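Local coordinates for uncharacterized protein HI_0666 (Haemophilus influenzae, PDB 7CZO) that probably works as part of the HipBA toxin-antitoxin system, corresponding to the N-terminal domain of the HipA toxin, though its own biochemical function remains uncharacterized, at residues A[4-9]-A[83-88]. Sequence-based numbering, arbitrary orientation.
Sequences LVRSGK and DMFRFL
F85 of the helix presents the edge of its ring to R6 in segment 4-9: R6 CB lies near the ring plane, 3.2 Å from F85 CE2, so this is edge contact rather than stacking over a face. With CG anti to the backbone N (chi1 -179°), the F85 ring is directed toward R6. F85 CZ lies beside the backbone of R6, 3.7 Å from R6 O, and the ring also touches L20 and E22 of strand 15-22. Beyond CB, the R6 chain bends at chi2 and chi3 and crosses that of R86 at about a right angle, bringing R6 NH2 obliquely to within 3.8 Å of R86 CG. The two guanidinium planes are 29° apart; the groups carry like charge, and R6 NE and R86 NH1 stay 5.1 Å apart, so R6 meets R86 at its aliphatic CG. R86 NH2 forms a hydrogen-bonded salt bridge with D83 OD1 one helical turn earlier (3.0 Å, 161°), near the guanidinium plane but from above the carboxylate plane. With no polar bond between the segments, the evidence indicates helix-on-sheet packing: helix 82-91 rests an aromatic side chain against the antiparallel sheet of the HipA N-terminal domain.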
loop_
_atom_site.group_PDB
_atom_site.type_symbol
_atom_site.label_atom_id
_atom_site.label_comp_id
_atom_site.label_asym_id
_atom_site.label_seq_id
_atom_site.Cartn_x
_atom_site.Cartn_y
_atom_site.Cartn_z
ATOM N N LEU A 4 13.989 -10.222 2.806
ATOM C CA LEU A 4 13.110 -9.386 1.972
ATOM C C LEU A 4 11.644 -9.585 2.457
ATOM O O LEU A 4 11.414 -10.389 3.350
ATOM C CB LEU A 4 13.280 -9.824 0.503
ATOM C CG LEU A 4 14.633 -9.688 -0.209
ATOM C CD1 LEU A 4 14.822 -10.802 -1.236
ATOM C CD2 LEU A 4 14.775 -8.316 -0.865
ATOM N N VAL A 5 10.650 -8.884 1.906
ATOM C CA VAL A 5 10.840 -7.869 0.881
ATOM C C VAL A 5 10.268 -6.558 1.445
ATOM O O VAL A 5 10.751 -6.063 2.476
ATOM C CB VAL A 5 10.240 -8.270 -0.525
ATOM C CG1 VAL A 5 11.131 -7.783 -1.670
ATOM C CG2 VAL A 5 10.035 -9.774 -0.661
ATOM N N ARG A 6 9.196 -6.061 0.834
ATOM C CA ARG A 6 8.904 -4.635 0.786
ATOM C C ARG A 6 7.859 -4.168 1.825
ATOM O O ARG A 6 6.790 -4.758 1.975
ATOM C CB ARG A 6 8.429 -4.294 -0.629
ATOM C CG ARG A 6 9.455 -4.511 -1.726
ATOM C CD ARG A 6 10.456 -3.359 -1.780
ATOM N NE ARG A 6 10.058 -2.299 -2.716
ATOM C CZ ARG A 6 10.709 -1.145 -2.878
ATOM N NH1 ARG A 6 11.794 -0.888 -2.159
ATOM N NH2 ARG A 6 10.271 -0.239 -3.750
ATOM N N SER A 7 8.178 -3.084 2.516
ATOM C CA SER A 7 7.355 -2.564 3.567
ATOM C C SER A 7 7.128 -1.038 3.372
ATOM O O SER A 7 8.040 -0.321 2.964
ATOM C CB SER A 7 8.044 -2.860 4.901
ATOM O OG SER A 7 7.263 -2.424 6.008
ATOM N N GLY A 8 5.917 -0.552 3.673
ATOM C CA GLY A 8 5.603 0.886 3.653
ATOM C C GLY A 8 4.823 1.281 4.888
ATOM O O GLY A 8 3.840 0.631 5.241
ATOM N N LYS A 9 5.275 2.311 5.585
ATOM C CA LYS A 9 4.489 2.893 6.671
ATOM C C LYS A 9 3.328 3.671 6.039
ATOM O O LYS A 9 3.499 4.384 5.051
ATOM C CB LYS A 9 5.325 3.864 7.505
ATOM C CG LYS A 9 6.073 3.295 8.696
ATOM C CD LYS A 9 7.165 4.287 9.139
ATOM C CE LYS A 9 7.259 4.485 10.655
ATOM N NZ LYS A 9 7.254 5.923 11.082
ATOM N N ASP A 83 4.210 -4.071 -9.501
ATOM C CA ASP A 83 4.508 -2.807 -10.182
ATOM C C ASP A 83 3.711 -1.701 -9.583
ATOM O O ASP A 83 4.199 -0.595 -9.443
ATOM C CB ASP A 83 4.232 -2.901 -11.682
ATOM C CG ASP A 83 5.358 -3.609 -12.418
ATOM O OD1 ASP A 83 6.522 -3.504 -11.924
ATOM O OD2 ASP A 83 5.075 -4.263 -13.456
ATOM N N MET A 84 2.486 -2.036 -9.220
ATOM C CA MET A 84 1.597 -1.153 -8.483
ATOM C C MET A 84 2.019 -0.897 -7.052
ATOM O O MET A 84 2.039 0.248 -6.627
ATOM C CB MET A 84 0.174 -1.695 -8.581
ATOM C CG MET A 84 -0.336 -1.347 -9.955
ATOM S SD MET A 84 -1.991 -1.814 -10.326
ATOM C CE MET A 84 -2.978 -1.098 -9.030
ATOM N N PHE A 85 2.398 -1.940 -6.322
ATOM C CA PHE A 85 2.913 -1.766 -4.973
ATOM C C PHE A 85 4.179 -0.944 -5.035
ATOM O O PHE A 85 4.460 -0.182 -4.131
ATOM C CB PHE A 85 3.198 -3.122 -4.295
ATOM C CG PHE A 85 3.708 -2.995 -2.870
ATOM C CD1 PHE A 85 2.867 -2.593 -1.858
ATOM C CD2 PHE A 85 5.012 -3.267 -2.559
ATOM C CE1 PHE A 85 3.308 -2.462 -0.560
ATOM C CE2 PHE A 85 5.461 -3.151 -1.246
ATOM C CZ PHE A 85 4.606 -2.756 -0.238
ATOM N N ARG A 86 4.953 -1.090 -6.101
ATOM C CA ARG A 86 6.177 -0.295 -6.204
ATOM C C ARG A 86 5.792 1.191 -6.406
ATOM O O ARG A 86 6.356 2.074 -5.790
ATOM C CB ARG A 86 7.062 -0.811 -7.337
ATOM C CG ARG A 86 8.553 -0.581 -7.143
ATOM C CD ARG A 86 9.399 -1.075 -8.336
ATOM N NE ARG A 86 8.791 -2.171 -9.119
ATOM C CZ ARG A 86 8.648 -3.439 -8.714
ATOM N NH1 ARG A 86 9.055 -3.828 -7.504
ATOM N NH2 ARG A 86 8.068 -4.327 -9.521
ATOM N N PHE A 87 4.805 1.457 -7.249
ATOM C CA PHE A 87 4.390 2.812 -7.495
ATOM C C PHE A 87 3.913 3.420 -6.188
ATOM O O PHE A 87 4.367 4.495 -5.778
ATOM C CB PHE A 87 3.278 2.850 -8.497
ATOM C CG PHE A 87 2.671 4.191 -8.628
ATOM C CD1 PHE A 87 3.080 5.051 -9.618
ATOM C CD2 PHE A 87 1.700 4.604 -7.745
ATOM C CE1 PHE A 87 2.526 6.314 -9.725
ATOM C CE2 PHE A 87 1.131 5.869 -7.842
ATOM C CZ PHE A 87 1.553 6.722 -8.833
ATOM N N LEU A 88 3.040 2.705 -5.488
ATOM C CA LEU A 88 2.610 3.192 -4.168
ATOM C C LEU A 88 3.801 3.602 -3.319
ATOM O O LEU A 88 3.770 4.663 -2.708
ATOM C CB LEU A 88 1.723 2.174 -3.427
ATOM C CG LEU A 88 0.403 1.994 -4.195
ATOM C CD1 LEU A 88 -0.439 0.906 -3.562
ATOM C CD2 LEU A 88 -0.351 3.314 -4.310
#